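Local coordinates for protein endonuclease 8-like L720 (Acanthamoeba polyphaga mimivirus, PDB 4MB7) that belongs to the endonuclease VIII-like (Fpg/Nei) family, pairing a beta-sandwich domain with a helix-two-turn-helix domain and a zinc-bound segment, at residues V64-M69 with Q105-D110. Sequence-based numbering, arbitrary orientation.
Sequences VIRTHM and QITLLD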
# COMPACT_ATOMS: atom_id res chain seq x y z
N VAL A 64 -10.69 10.98 10.72
CA VAL A 64 -9.55 10.35 10.07
C VAL A 64 -9.78 10.30 8.56
O VAL A 64 -10.80 9.80 8.10
CB VAL A 64 -9.32 8.92 10.59
CG1 VAL A 64 -8.22 8.23 9.77
CG2 VAL A 64 -8.96 8.94 12.07
N ILE A 65 -8.84 10.85 7.81
CA ILE A 65 -8.90 10.77 6.36
C ILE A 65 -8.05 9.60 5.88
O ILE A 65 -6.86 9.52 6.19
CB ILE A 65 -8.39 12.06 5.70
CG1 ILE A 65 -9.30 13.24 6.07
CG2 ILE A 65 -8.35 11.90 4.19
CD1 ILE A 65 -8.86 14.55 5.46
N ARG A 66 -8.67 8.69 5.15
CA ARG A 66 -7.97 7.54 4.60
C ARG A 66 -7.73 7.72 3.10
O ARG A 66 -8.66 8.00 2.34
CB ARG A 66 -8.75 6.25 4.84
CG ARG A 66 -8.00 4.99 4.43
CD ARG A 66 -8.91 3.78 4.44
NE ARG A 66 -9.89 3.84 3.36
CZ ARG A 66 -10.96 3.06 3.27
NH1 ARG A 66 -11.20 2.14 4.21
NH2 ARG A 66 -11.80 3.19 2.25
N THR A 67 -6.49 7.55 2.69
CA THR A 67 -6.12 7.67 1.29
C THR A 67 -5.64 6.33 0.73
O THR A 67 -4.78 5.68 1.31
CB THR A 67 -5.01 8.72 1.09
OG1 THR A 67 -5.45 9.99 1.58
CG2 THR A 67 -4.65 8.85 -0.39
N HIS A 68 -6.24 5.93 -0.38
CA HIS A 68 -5.75 4.78 -1.13
C HIS A 68 -5.27 5.27 -2.49
O HIS A 68 -6.07 5.64 -3.35
CB HIS A 68 -6.86 3.74 -1.31
CG HIS A 68 -6.45 2.57 -2.14
ND1 HIS A 68 -7.33 1.88 -2.95
CD2 HIS A 68 -5.25 1.95 -2.29
CE1 HIS A 68 -6.70 0.90 -3.56
NE2 HIS A 68 -5.43 0.92 -3.17
N MET A 69 -3.95 5.28 -2.68
CA MET A 69 -3.37 5.76 -3.92
C MET A 69 -3.56 4.74 -5.04
O MET A 69 -3.15 3.59 -4.92
CB MET A 69 -1.88 6.09 -3.73
CG MET A 69 -1.63 7.28 -2.82
SD MET A 69 0.11 7.70 -2.63
CE MET A 69 0.71 6.29 -1.68
N GLN A 105 -8.21 7.36 -4.01
CA GLN A 105 -9.47 7.23 -3.31
C GLN A 105 -9.33 7.86 -1.93
O GLN A 105 -8.46 7.47 -1.15
CB GLN A 105 -9.89 5.76 -3.20
CG GLN A 105 -10.15 5.10 -4.55
CD GLN A 105 -10.55 3.64 -4.42
OE1 GLN A 105 -10.51 3.07 -3.33
NE2 GLN A 105 -10.93 3.03 -5.54
N ILE A 106 -10.17 8.84 -1.65
CA ILE A 106 -10.09 9.59 -0.41
C ILE A 106 -11.40 9.47 0.36
O ILE A 106 -12.47 9.82 -0.15
CB ILE A 106 -9.79 11.07 -0.69
CG1 ILE A 106 -8.50 11.20 -1.51
CG2 ILE A 106 -9.67 11.86 0.61
CD1 ILE A 106 -8.27 12.58 -2.08
N THR A 107 -11.31 8.97 1.58
CA THR A 107 -12.49 8.65 2.37
C THR A 107 -12.42 9.26 3.77
O THR A 107 -11.39 9.18 4.44
CB THR A 107 -12.66 7.12 2.51
OG1 THR A 107 -12.73 6.53 1.20
CG2 THR A 107 -13.93 6.78 3.28
N LEU A 108 -13.52 9.86 4.21
CA LEU A 108 -13.64 10.33 5.58
C LEU A 108 -14.01 9.17 6.49
O LEU A 108 -14.99 8.46 6.25
CB LEU A 108 -14.70 11.42 5.69
CG LEU A 108 -14.88 12.01 7.09
CD1 LEU A 108 -13.72 12.94 7.42
CD2 LEU A 108 -16.22 12.72 7.22
N LEU A 109 -13.22 8.96 7.54
CA LEU A 109 -13.54 7.94 8.53
C LEU A 109 -13.82 8.58 9.88
O LEU A 109 -12.96 9.23 10.47
CB LEU A 109 -12.40 6.92 8.65
CG LEU A 109 -12.08 6.09 7.40
CD1 LEU A 109 -10.99 5.08 7.70
CD2 LEU A 109 -13.33 5.40 6.87
N ASP A 110 -15.05 8.40 10.36
CA ASP A 110 -15.45 8.87 11.67
C ASP A 110 -15.25 7.73 12.67
O ASP A 110 -15.93 6.72 12.60
CB ASP A 110 -16.91 9.33 11.63
CG ASP A 110 -17.46 9.70 13.00
OD1 ASP A 110 -16.69 9.83 13.97
OD2 ASP A 110 -18.70 9.88 13.09
O HOH W 1 -9.37 5.27 0.94
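From V64 paired with L109 to H68 paired with Q105, the segments run antiparallel, their axes coming within 4.7 Å of each other at an angle of 154°. They are strands 63-70 and 104-109, neighbours in one four-stranded sheet of the N-terminal beta-sandwich characteristic of Fpg/Nei proteins; 104-109 is an edge strand of this sheet, while 50-56 flanks 63-70 on its other side. V64 with L109, R66 with T107 and H68 with Q105 each exchange two backbone hydrogen bonds, and the bond from R66 N to T107 O measures 2.9 Å and is almost straight. The intervening non-hydrogen-bonded pairs, I65 with L108 and T67 with I106, turn their side chains to the face inside the sandwich. There I65 CG2 meets I106 CG2 at 3.8 Å; both residues are beta-branched, a shape at home in extended strands, and their side chains lie side by side. T67 adds a hydroxyl to this apolar layer, and the indole N-H of W101, on the other sheet, pairs with its OG1. On the opposite face, V64 CB lies 4.2 Å from L109 CB, and both side chains pack against I130 of helix 126-136. L109 CD1 then reaches the aliphatic base of R66, 3.8 Å from R66 CB. Because R66 stands up from the sheet and bends only at chi3 (70°), its methylenes lie against L109 while the guanidinium, farther out, makes a cation-pi contact with Y50. R66 NE is 2.9 Å from a water lying in the guanidinium plane, and this water donates to Q105 O, tying side chain to neighbouring backbone. At the far end H68 and Q105 rise together, ring and amide planes 80° apart. A bound sulfate, probably from the crystallisation liquor, lies about 3 Å from the H68 side chain (nearest atoms), and H68 ND1 points at Q105 OE1 in a straight but weak hydrogen bond of 3.4 Å.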